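Local coordinates for galactose-binding lectin (Arachis hypogaea, PDB 6VAV), which binds galactose in a calcium- and manganese-dependent manner, as a homotetrameric agglutinin of the legume lectin family, at residues Ile32-Leu37 with Phe206-Ser211; Phe71-Ile76 with Gly214-Leu219; Asp80-Ile85 with Asp123-Ser128. All coordinates share one frame; numbering follows the deposited sequence.

Contact 1 (Ile32-Leu37 with Phe206-Ser211). With QTY (N-[[1-[(3S,3aR,6S,6aR)-6-[4-[[[4-[[(2R,3R,4S,5R,6R)-6-(hydroxymethyl)-3,4,5-tris(oxidanyl)oxan-2-yl]amino]-4-oxidanylidene-butanoyl]amino]methyl]-1,2,3-triazol-1-yl]-2,3,3a,5,6,6a-hexahydrofuro[3,2-b]furan-3-yl]-1,2,3-triazol-4-yl]methyl]-N'-[(2R,3R,4S,5R,6R)-6-(hydroxymethyl)-3,4,5-tris(oxidanyl)oxan-2-yl]butanediamide), chain E.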
# COMPACT_ATOMS: atom_id res chain seq x y z
N ILE A 32 12.66 -17.13 -8.55
CA ILE A 32 12.38 -17.60 -9.90
C ILE A 32 13.73 -17.87 -10.54
O ILE A 32 14.59 -17.01 -10.51
CB ILE A 32 11.52 -16.59 -10.72
CG1 ILE A 32 10.03 -16.66 -10.34
CG2 ILE A 32 11.72 -16.80 -12.24
CD1 ILE A 32 9.19 -15.53 -10.95
N GLN A 33 13.93 -19.07 -11.10
CA GLN A 33 15.14 -19.38 -11.86
C GLN A 33 14.70 -19.39 -13.32
O GLN A 33 13.82 -20.18 -13.69
CB GLN A 33 15.80 -20.68 -11.42
CG GLN A 33 17.12 -20.93 -12.15
CD GLN A 33 17.77 -22.25 -11.81
OE1 GLN A 33 18.00 -23.09 -12.69
NE2 GLN A 33 18.12 -22.43 -10.55
N LEU A 34 15.25 -18.50 -14.13
CA LEU A 34 14.78 -18.29 -15.49
C LEU A 34 15.35 -19.28 -16.52
O LEU A 34 14.62 -19.64 -17.45
CB LEU A 34 15.04 -16.84 -15.93
CG LEU A 34 14.14 -15.75 -15.33
CD1 LEU A 34 14.68 -14.33 -15.67
CD2 LEU A 34 12.70 -15.84 -15.84
N THR A 35 16.60 -19.73 -16.39
CA THR A 35 17.10 -20.69 -17.40
C THR A 35 17.41 -22.07 -16.80
O THR A 35 17.64 -22.22 -15.60
CB THR A 35 18.32 -20.16 -18.17
OG1 THR A 35 19.35 -19.82 -17.25
CG2 THR A 35 17.98 -19.00 -19.08
N ASN A 36 17.39 -23.08 -17.68
CA ASN A 36 17.71 -24.48 -17.38
C ASN A 36 19.19 -24.70 -17.69
O ASN A 36 19.59 -24.62 -18.86
CB ASN A 36 16.81 -25.42 -18.19
CG ASN A 36 16.98 -26.90 -17.91
OD1 ASN A 36 18.06 -27.40 -17.60
ND2 ASN A 36 15.91 -27.64 -18.09
N LEU A 37 20.01 -24.94 -16.65
CA LEU A 37 21.46 -25.10 -16.74
C LEU A 37 21.92 -26.31 -17.60
O LEU A 37 23.07 -26.32 -18.03
CB LEU A 37 22.08 -25.24 -15.33
CG LEU A 37 22.27 -23.99 -14.39
CD1 LEU A 37 22.04 -22.62 -15.08
CD2 LEU A 37 21.51 -24.14 -13.14
N PHE A 206 10.20 -10.47 -17.12
CA PHE A 206 11.63 -10.74 -17.15
C PHE A 206 11.92 -11.93 -18.06
O PHE A 206 11.16 -12.89 -18.10
CB PHE A 206 12.17 -11.06 -15.74
CG PHE A 206 11.96 -9.95 -14.75
CD1 PHE A 206 12.85 -8.88 -14.67
CD2 PHE A 206 10.84 -9.94 -13.91
CE1 PHE A 206 12.64 -7.83 -13.76
CE2 PHE A 206 10.62 -8.89 -13.02
CZ PHE A 206 11.51 -7.85 -12.95
N SER A 207 13.00 -11.83 -18.80
CA SER A 207 13.47 -12.90 -19.69
C SER A 207 14.98 -13.08 -19.52
O SER A 207 15.67 -12.13 -19.17
CB SER A 207 13.13 -12.58 -21.14
OG SER A 207 13.55 -13.63 -22.00
N ALA A 208 15.47 -14.30 -19.69
CA ALA A 208 16.89 -14.64 -19.66
C ALA A 208 17.14 -15.79 -20.59
O ALA A 208 16.24 -16.58 -20.85
CB ALA A 208 17.34 -14.99 -18.25
N SER A 209 18.37 -15.90 -21.09
CA SER A 209 18.71 -16.98 -22.00
C SER A 209 20.18 -17.39 -21.87
O SER A 209 20.98 -16.72 -21.22
CB SER A 209 18.40 -16.57 -23.43
OG SER A 209 19.09 -15.38 -23.76
N GLY A 210 20.48 -18.53 -22.48
CA GLY A 210 21.82 -19.09 -22.55
C GLY A 210 22.02 -19.72 -23.91
O GLY A 210 21.11 -19.71 -24.74
N SER A 211 23.23 -20.22 -24.16
CA SER A 211 23.56 -20.91 -25.39
C SER A 211 24.18 -22.29 -25.06
O SER A 211 24.03 -22.79 -23.93
CB SER A 211 24.52 -20.05 -26.22
OG SER A 211 25.73 -19.96 -25.50
C1 QTY E . 27.70 -17.71 -28.33
N1 QTY E . 27.57 -18.72 -29.34
C2 QTY E . 26.38 -16.98 -28.12
N2 QTY E . 30.28 -22.69 -29.51
O2 QTY E . 25.99 -16.37 -29.35
C3 QTY E . 26.55 -15.93 -27.04
N3 QTY E . 32.20 -22.40 -25.73
O3 QTY E . 25.34 -15.21 -26.84
C4 QTY E . 27.06 -16.56 -25.74
N4 QTY E . 32.54 -23.70 -25.70
O4 QTY E . 26.05 -17.35 -25.12
C5 QTY E . 28.28 -17.42 -26.01
N5 QTY E . 31.86 -24.29 -26.65
O5 QTY E . 28.11 -18.34 -27.11
C6 QTY E . 29.00 -18.12 -24.87
N6 QTY E . 37.20 -21.94 -23.33
O6 QTY E . 30.36 -18.39 -25.15
C7 QTY E . 28.62 -19.15 -30.07
N7 QTY E . 37.58 -21.77 -24.62
O7 QTY E . 29.76 -18.71 -29.91
C8 QTY E . 28.31 -20.16 -31.15
N8 QTY E . 38.89 -21.86 -24.65
C9 QTY E . 29.31 -21.30 -31.20
C10 QTY E . 29.15 -22.24 -30.03
O10 QTY E . 28.04 -22.56 -29.61
C11 QTY E . 30.27 -23.72 -28.49
C12 QTY E . 31.11 -23.36 -27.31
C13 QTY E . 31.32 -22.15 -26.71
C14 QTY E . 32.72 -21.48 -24.70
C15 QTY E . 32.48 -22.06 -23.31
O15 QTY E . 33.67 -22.81 -22.98
C16 QTY E . 34.76 -22.43 -23.83
C17 QTY E . 35.80 -21.79 -22.93
C18 QTY E . 35.40 -20.31 -22.93
C19 QTY E . 34.24 -21.32 -24.73
O19 QTY E . 34.66 -20.08 -24.15
C20 QTY E . 38.28 -22.16 -22.55
C21 QTY E . 39.35 -22.09 -23.39
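Thr35 is used at both branches: OG1 is hydrogen-bonded to His218 ND1 of strand 216-229, while CG2 meets the backbone of Ala208-Ser209. The rotamer explains this: with OG1 between the backbone N and the carbonyl carbon (chi1 56°), CG2 falls anti to the carbonyl carbon and over that backbone. There Thr35 CG2 lies 3.5 Å from Ala208 O and 3.6 Å from Ser209 CA. The rest of the interface is apolar. Leu34 CB and CD1 meet the methyl of Ala208 together, each 3.8 Å from Ala208 CB, and Leu34 CD1 also reaches Phe206 CB at 4.1 Å. The Phe206 ring leads off to meet Phe69 and Trp223 edge-to-face. On the far side of strand 201-209, Ser207 OG and Ser209 OG are satisfied by the carbonyls of Leu106 and Gly103. At the end of the segment Ser211 OG accepts from Gly214 N and lies 2.7 Å from O4 of the galactosyl group of the synthetic ligand QTY. Leu34 in turn is backbone-bonded to His218, so strand 32-33 and the turn after it lie along one sheet, beside strand 216-229, and 206-209 in the other: the buried face-to-face packing of the legume lectin beta-sandwich, close to its sugar-binding end.

Contact 2 (Phe71-Ile76 with Gly214-Leu219). With QTY (N-[[1-[(3S,3aR,6S,6aR)-6-[4-[[[4-[[(2R,3R,4S,5R,6R)-6-(hydroxymethyl)-3,4,5-tris(oxidanyl)oxan-2-yl]amino]-4-oxidanylidene-butanoyl]amino]methyl]-1,2,3-triazol-1-yl]-2,3,3a,5,6,6a-hexahydrofuro[3,2-b]furan-3-yl]-1,2,3-triazol-4-yl]methyl]-N'-[(2R,3R,4S,5R,6R)-6-(hydroxymethyl)-3,4,5-tris(oxidanyl)oxan-2-yl]butanediamide), chain E.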
# COMPACT_ATOMS: atom_id res chain seq x y z
N PHE A 71 17.54 -9.06 -8.48
CA PHE A 71 17.97 -10.26 -9.19
C PHE A 71 19.37 -10.68 -8.77
O PHE A 71 20.09 -9.93 -8.09
CB PHE A 71 17.89 -10.04 -10.73
CG PHE A 71 18.90 -9.07 -11.32
CD1 PHE A 71 20.22 -9.44 -11.53
CD2 PHE A 71 18.51 -7.78 -11.70
CE1 PHE A 71 21.15 -8.54 -12.07
CE2 PHE A 71 19.43 -6.88 -12.26
CZ PHE A 71 20.74 -7.28 -12.47
N GLU A 72 19.75 -11.88 -9.21
CA GLU A 72 21.06 -12.45 -8.97
C GLU A 72 21.47 -13.30 -10.15
O GLU A 72 20.68 -14.08 -10.67
CB GLU A 72 21.04 -13.30 -7.67
CG GLU A 72 22.41 -13.83 -7.26
CD GLU A 72 22.43 -14.88 -6.16
OE1 GLU A 72 21.60 -14.78 -5.22
OE2 GLU A 72 23.29 -15.78 -6.22
N MET A 73 22.72 -13.11 -10.60
CA MET A 73 23.34 -13.95 -11.61
C MET A 73 24.55 -14.62 -10.95
O MET A 73 25.30 -13.95 -10.23
CB MET A 73 23.70 -13.20 -12.89
CG MET A 73 22.48 -12.92 -13.74
SD MET A 73 22.82 -12.03 -15.26
CE MET A 73 22.87 -10.32 -14.67
N LYS A 74 24.69 -15.93 -11.11
CA LYS A 74 25.79 -16.67 -10.49
C LYS A 74 26.44 -17.61 -11.50
O LYS A 74 25.74 -18.31 -12.23
CB LYS A 74 25.28 -17.43 -9.26
CG LYS A 74 26.40 -18.08 -8.45
CD LYS A 74 26.03 -18.23 -7.00
CE LYS A 74 25.94 -19.68 -6.56
NZ LYS A 74 27.28 -20.29 -6.30
N ASP A 75 27.79 -17.56 -11.58
CA ASP A 75 28.58 -18.42 -12.46
C ASP A 75 28.38 -19.88 -12.12
O ASP A 75 28.18 -20.23 -10.95
CB ASP A 75 30.09 -18.12 -12.35
CG ASP A 75 30.54 -16.73 -12.69
OD1 ASP A 75 29.68 -15.89 -13.03
OD2 ASP A 75 31.76 -16.46 -12.59
N ILE A 76 28.43 -20.73 -13.14
CA ILE A 76 28.41 -22.19 -12.97
C ILE A 76 29.70 -22.70 -13.57
O ILE A 76 30.24 -22.06 -14.48
CB ILE A 76 27.15 -22.94 -13.49
CG1 ILE A 76 26.96 -22.84 -15.02
CG2 ILE A 76 25.92 -22.47 -12.72
CD1 ILE A 76 25.92 -23.80 -15.59
N GLY A 214 27.31 -20.89 -23.22
CA GLY A 214 27.03 -19.76 -22.34
C GLY A 214 25.87 -20.03 -21.41
O GLY A 214 24.72 -20.09 -21.85
N ARG A 215 26.16 -20.31 -20.15
CA ARG A 215 25.14 -20.65 -19.16
C ARG A 215 25.51 -20.11 -17.81
O ARG A 215 26.69 -20.12 -17.43
CB ARG A 215 24.93 -22.20 -19.05
CG ARG A 215 24.76 -22.91 -20.39
CD ARG A 215 24.41 -24.35 -20.25
NE ARG A 215 24.56 -25.03 -21.54
CZ ARG A 215 24.36 -26.32 -21.73
NH1 ARG A 215 23.96 -27.10 -20.73
NH2 ARG A 215 24.53 -26.85 -22.93
N GLN A 216 24.50 -19.65 -17.09
CA GLN A 216 24.64 -19.15 -15.72
C GLN A 216 23.30 -19.21 -15.03
O GLN A 216 22.26 -19.32 -15.69
CB GLN A 216 25.24 -17.72 -15.68
CG GLN A 216 24.31 -16.63 -16.22
CD GLN A 216 24.97 -15.30 -16.48
OE1 GLN A 216 24.47 -14.48 -17.27
NE2 GLN A 216 26.09 -15.04 -15.82
N ILE A 217 23.32 -19.13 -13.70
CA ILE A 217 22.11 -19.08 -12.90
C ILE A 217 21.54 -17.63 -13.03
O ILE A 217 22.29 -16.66 -12.82
CB ILE A 217 22.41 -19.47 -11.43
CG1 ILE A 217 22.89 -20.94 -11.32
CG2 ILE A 217 21.18 -19.26 -10.55
CD1 ILE A 217 23.70 -21.27 -10.05
N HIS A 218 20.27 -17.50 -13.47
CA HIS A 218 19.54 -16.21 -13.61
C HIS A 218 18.36 -16.25 -12.66
O HIS A 218 17.42 -17.03 -12.89
CB HIS A 218 19.05 -15.96 -15.05
CG HIS A 218 20.10 -15.95 -16.13
ND1 HIS A 218 20.28 -17.05 -16.97
CD2 HIS A 218 20.90 -14.94 -16.55
CE1 HIS A 218 21.19 -16.67 -17.85
NE2 HIS A 218 21.60 -15.42 -17.64
N LEU A 219 18.42 -15.46 -11.57
CA LEU A 219 17.39 -15.47 -10.54
C LEU A 219 16.64 -14.14 -10.39
O LEU A 219 17.27 -13.09 -10.36
CB LEU A 219 17.99 -15.82 -9.16
CG LEU A 219 18.72 -17.18 -9.03
CD1 LEU A 219 19.50 -17.23 -7.74
CD2 LEU A 219 17.76 -18.35 -9.12
C1 QTY E . 27.70 -17.71 -28.33
N1 QTY E . 27.57 -18.72 -29.34
C2 QTY E . 26.38 -16.98 -28.12
N2 QTY E . 30.28 -22.69 -29.51
O2 QTY E . 25.99 -16.37 -29.35
C3 QTY E . 26.55 -15.93 -27.04
N3 QTY E . 32.20 -22.40 -25.73
O3 QTY E . 25.34 -15.21 -26.84
C4 QTY E . 27.06 -16.56 -25.74
N4 QTY E . 32.54 -23.70 -25.70
O4 QTY E . 26.05 -17.35 -25.12
C5 QTY E . 28.28 -17.42 -26.01
N5 QTY E . 31.86 -24.29 -26.65
O5 QTY E . 28.11 -18.34 -27.11
C6 QTY E . 29.00 -18.12 -24.87
N6 QTY E . 37.20 -21.94 -23.33
O6 QTY E . 30.36 -18.39 -25.15
C7 QTY E . 28.62 -19.15 -30.07
N7 QTY E . 37.58 -21.77 -24.62
O7 QTY E . 29.76 -18.71 -29.91
C8 QTY E . 28.31 -20.16 -31.15
N8 QTY E . 38.89 -21.86 -24.65
C9 QTY E . 29.31 -21.30 -31.20
C10 QTY E . 29.15 -22.24 -30.03
O10 QTY E . 28.04 -22.56 -29.61
C11 QTY E . 30.27 -23.72 -28.49
C12 QTY E . 31.11 -23.36 -27.31
C13 QTY E . 31.32 -22.15 -26.71
C14 QTY E . 32.72 -21.48 -24.70
C15 QTY E . 32.48 -22.06 -23.31
O15 QTY E . 33.67 -22.81 -22.98
C16 QTY E . 34.76 -22.43 -23.83
C17 QTY E . 35.80 -21.79 -22.93
C18 QTY E . 35.40 -20.31 -22.93
C19 QTY E . 34.24 -21.32 -24.73
O19 QTY E . 34.66 -20.08 -24.15
C20 QTY E . 38.28 -22.16 -22.55
C21 QTY E . 39.35 -22.09 -23.39
O HOH W 1 27.10 -15.10 -13.27
O HOH W 2 28.75 -19.67 -15.72
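Glu72 pairs with Leu219 and Lys74 with Ile217 as two antiparallel hydrogen-bonded pairs; the axes of 71-75 and 216-219 come within 4.8 Å, with directions 170° from each other. The shortest of the four backbone bonds is Leu219 N to Glu72 O at 2.8 Å, and all four have N-H...O angles within a few degrees of one another, which indicates regular pairing here. Beside the non-hydrogen-bonded pair Met73-His218, Met73 CA makes a CA-H...O contact with Ile217 O at 3.1 Å.

Side-chain contacts differ on the two faces. On the Met73 face, the sulfur comes in at the edge of the imidazole: Met73 SD is 3.7 Å from His218 CD2, and the line from the sulfur to the ring centroid runs 76° off the ring normal. Met73 SD is also 3.6 Å from Gln216 OE1, an oxygen that is hydrogen-bonded to Thr124. On the other face Leu219 CD1 runs alongside the carboxylate end of Glu72. Beyond the paired part, Ile76 CG2 packs on Ile217 CG1 at 3.7 Å, and Ile76 CD1 crosses to Arg215 CB.

Two waters bridge the segments near the Asp75 end. One molecule donates to Asp75 OD1 at 2.7 Å and accepts a weak bond from Gln216 NE2; a second is bonded to both Ile76 N and Arg215 O.

Strand 64-75 is thus flanked by strand 216-229 and, through Phe71 with Val161, by strand 159-168, while Met73 and His218 turn to Ile85 of strand 84-91 in the opposing sheet.

Contact 3 (Asp80-Ile85 with Asp123-Ser128). With CA (calcium ion), chain G; MN (manganese (II) ion), chain F; QTY (N-[[1-[(3S,3aR,6S,6aR)-6-[4-[[[4-[[(2R,3R,4S,5R,6R)-6-(hydroxymethyl)-3,4,5-tris(oxidanyl)oxan-2-yl]amino]-4-oxidanylidene-butanoyl]amino]methyl]-1,2,3-triazol-1-yl]-2,3,3a,5,6,6a-hexahydrofuro[3,2-b]furan-3-yl]-1,2,3-triazol-4-yl]methyl]-N'-[(2R,3R,4S,5R,6R)-6-(hydroxymethyl)-3,4,5-tris(oxidanyl)oxan-2-yl]butanediamide), chain E.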
# COMPACT_ATOMS: atom_id res chain seq x y z
N ASP A 80 30.57 -20.40 -19.91
CA ASP A 80 30.75 -18.94 -19.92
C ASP A 80 29.57 -18.31 -19.21
O ASP A 80 28.44 -18.70 -19.51
CB ASP A 80 30.83 -18.42 -21.36
CG ASP A 80 32.21 -18.49 -21.98
OD1 ASP A 80 33.20 -18.49 -21.23
OD2 ASP A 80 32.29 -18.46 -23.22
N PRO A 81 29.79 -17.40 -18.22
CA PRO A 81 28.64 -16.78 -17.52
C PRO A 81 27.88 -15.86 -18.49
O PRO A 81 28.28 -14.72 -18.72
CB PRO A 81 29.27 -16.02 -16.35
CG PRO A 81 30.75 -16.40 -16.35
CD PRO A 81 31.07 -16.84 -17.74
N ALA A 82 26.82 -16.40 -19.08
CA ALA A 82 26.05 -15.73 -20.14
C ALA A 82 24.58 -16.24 -20.12
O ALA A 82 24.34 -17.30 -19.55
CB ALA A 82 26.72 -16.01 -21.50
N ASP A 83 23.59 -15.49 -20.69
CA ASP A 83 23.78 -14.24 -21.43
C ASP A 83 23.26 -12.98 -20.72
O ASP A 83 23.58 -11.87 -21.15
CB ASP A 83 23.13 -14.35 -22.80
CG ASP A 83 24.04 -15.04 -23.78
OD1 ASP A 83 24.00 -16.29 -23.85
OD2 ASP A 83 24.86 -14.34 -24.42
N GLY A 84 22.49 -13.16 -19.65
CA GLY A 84 21.93 -12.05 -18.89
C GLY A 84 20.43 -12.05 -18.78
O GLY A 84 19.76 -12.98 -19.23
N ILE A 85 19.90 -10.98 -18.17
CA ILE A 85 18.47 -10.80 -17.89
C ILE A 85 17.97 -9.49 -18.54
O ILE A 85 18.67 -8.48 -18.51
CB ILE A 85 18.25 -10.76 -16.34
CG1 ILE A 85 18.74 -12.05 -15.62
CG2 ILE A 85 16.77 -10.44 -15.97
CD1 ILE A 85 18.82 -11.98 -14.08
N ASP A 123 23.21 -7.20 -19.43
CA ASP A 123 23.93 -8.00 -20.39
C ASP A 123 25.35 -8.38 -19.95
O ASP A 123 26.19 -7.51 -19.72
CB ASP A 123 23.94 -7.23 -21.70
CG ASP A 123 24.29 -8.08 -22.90
OD1 ASP A 123 24.79 -9.23 -22.70
OD2 ASP A 123 24.03 -7.63 -24.04
N THR A 124 25.62 -9.71 -19.88
CA THR A 124 26.89 -10.25 -19.36
C THR A 124 27.78 -10.94 -20.41
O THR A 124 28.77 -11.59 -20.04
CB THR A 124 26.61 -11.21 -18.17
OG1 THR A 124 26.11 -12.46 -18.63
CG2 THR A 124 25.63 -10.62 -17.15
N TYR A 125 27.49 -10.74 -21.71
CA TYR A 125 28.27 -11.33 -22.81
C TYR A 125 28.25 -10.39 -24.01
O TYR A 125 27.17 -9.99 -24.46
CB TYR A 125 27.78 -12.75 -23.21
CG TYR A 125 28.64 -13.37 -24.29
CD1 TYR A 125 28.43 -13.09 -25.64
CD2 TYR A 125 29.75 -14.16 -23.96
CE1 TYR A 125 29.28 -13.58 -26.62
CE2 TYR A 125 30.58 -14.68 -24.94
CZ TYR A 125 30.34 -14.40 -26.27
OH TYR A 125 31.15 -14.90 -27.26
N SER A 126 29.45 -10.06 -24.55
CA SER A 126 29.54 -9.15 -25.69
C SER A 126 29.30 -9.86 -27.03
O SER A 126 30.18 -10.59 -27.50
CB SER A 126 30.87 -8.42 -25.69
OG SER A 126 30.88 -7.40 -26.68
N ASN A 127 28.10 -9.66 -27.61
CA ASN A 127 27.68 -10.17 -28.92
C ASN A 127 27.97 -9.09 -29.98
O ASN A 127 27.24 -8.09 -30.05
CB ASN A 127 26.18 -10.52 -28.93
CG ASN A 127 25.79 -11.62 -28.00
OD1 ASN A 127 25.55 -11.39 -26.83
ND2 ASN A 127 25.69 -12.86 -28.51
N SER A 128 29.03 -9.29 -30.78
CA SER A 128 29.42 -8.34 -31.83
C SER A 128 28.31 -8.19 -32.87
O SER A 128 28.13 -7.09 -33.40
CB SER A 128 30.73 -8.78 -32.50
OG SER A 128 30.60 -10.09 -33.01
CA CA G . 25.01 -9.74 -25.14
MN MN F . 23.85 -5.81 -24.87
C1 QTY E . 27.70 -17.71 -28.33
N1 QTY E . 27.57 -18.72 -29.34
C2 QTY E . 26.38 -16.98 -28.12
N2 QTY E . 30.28 -22.69 -29.51
O2 QTY E . 25.99 -16.37 -29.35
C3 QTY E . 26.55 -15.93 -27.04
N3 QTY E . 32.20 -22.40 -25.73
O3 QTY E . 25.34 -15.21 -26.84
C4 QTY E . 27.06 -16.56 -25.74
N4 QTY E . 32.54 -23.70 -25.70
O4 QTY E . 26.05 -17.35 -25.12
C5 QTY E . 28.28 -17.42 -26.01
N5 QTY E . 31.86 -24.29 -26.65
O5 QTY E . 28.11 -18.34 -27.11
C6 QTY E . 29.00 -18.12 -24.87
N6 QTY E . 37.20 -21.94 -23.33
O6 QTY E . 30.36 -18.39 -25.15
C7 QTY E . 28.62 -19.15 -30.07
N7 QTY E . 37.58 -21.77 -24.62
O7 QTY E . 29.76 -18.71 -29.91
C8 QTY E . 28.31 -20.16 -31.15
N8 QTY E . 38.89 -21.86 -24.65
C9 QTY E . 29.31 -21.30 -31.20
C10 QTY E . 29.15 -22.24 -30.03
O10 QTY E . 28.04 -22.56 -29.61
C11 QTY E . 30.27 -23.72 -28.49
C12 QTY E . 31.11 -23.36 -27.31
C13 QTY E . 31.32 -22.15 -26.71
C14 QTY E . 32.72 -21.48 -24.70
C15 QTY E . 32.48 -22.06 -23.31
O15 QTY E . 33.67 -22.81 -22.98
C16 QTY E . 34.76 -22.43 -23.83
C17 QTY E . 35.80 -21.79 -22.93
C18 QTY E . 35.40 -20.31 -22.93
C19 QTY E . 34.24 -21.32 -24.73
O19 QTY E . 34.66 -20.08 -24.15
C20 QTY E . 38.28 -22.16 -22.55
C21 QTY E . 39.35 -22.09 -23.39
O HOH W 3 24.27 -11.50 -24.12
O HOH W 4 23.53 -3.87 -25.74
O HOH W 5 22.05 -6.60 -26.23
O HOH W 6 23.11 -9.49 -26.22
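Asp83 O accepts a nearly straight hydrogen bond from Thr124 N (3.2 Å, 171° at the hydrogen), joining the two halves of the legume lectin metal-and-sugar site. Its hallmark, a cis peptide between Ala82 and Asp83, sets the Asp83 carboxylate toward the galactosyl group of the synthetic ligand QTY. The inner part is close-packed: Gly84 and Asp123 form an antiparallel non-hydrogen-bonded pair, and Gly84 has backbone angles suited to a residue without a side chain. Asp123 OD1 binds calcium and also accepts from Tyr125 N, an Asx turn, while OD2 bridges both metals, with Asp123 OD2 only 2.0 Å from manganese. A water on the calcium donates to both Asp83 O and Asp83 OD2, so the metal is coupled to the sugar-binding aspartate. Thr124 OG1, which is bonded to Gln216 OE1, also lies near Pro81 O.

The outer side, with Asp80, Pro81 and Tyr125 partly exposed, is looser between the segments and is largely bridged by the ligand. Tyr125 CG is anti to its own nitrogen (chi1 -177°), a setting that lays the ring under the sugar: sugar C4 stands 3.6 Å above the ring plane over its centre, CH-pi packing of the kind often seen in galactose-binding sites. Polar bonds grip the sugar around this platform. Sugar O4 donates to Asp83 OD1 at 2.6 Å and O3 to Asp83 OD2 at 2.6 Å, a two-point grasp of neighbouring hydroxyls, and O6 donates to Asp80 OD2 at 2.7 Å. Asn127, whose ND2 is also hydrogen-bonded to Glu129 OE2, divides its amide between metal and sugar. Its OD1 binds calcium at 2.4 Å, and Asn127 ND2 donates to sugar O3 at 2.9 Å.

In the fold
All three contacts meet behind one galactosyl group of the ligand QTY. Contact 2 lies within one sheet and contact 1 joins that sheet to the other, their centres about 8 Å apart, and His218 serves both. Contact 3, with its centre about 10 Å from that of contact 2, is tied to it by Arg215 N with Asp80 O at 2.9 Å. From contact 1 it is about 12 Å away between centres, linked by Ser209 O with Asp83 N, also 2.9 Å. Contact 3 supplies several of the calcium ligands, one manganese ligand (Asp123) and most of the residues that bond the sugar, while contact 1 brings Ser211 and contact 2 Gly214, whose CA lies 3.6 Å from sugar C6. In sequence, contact 3 is nested inside the loops closed by both others.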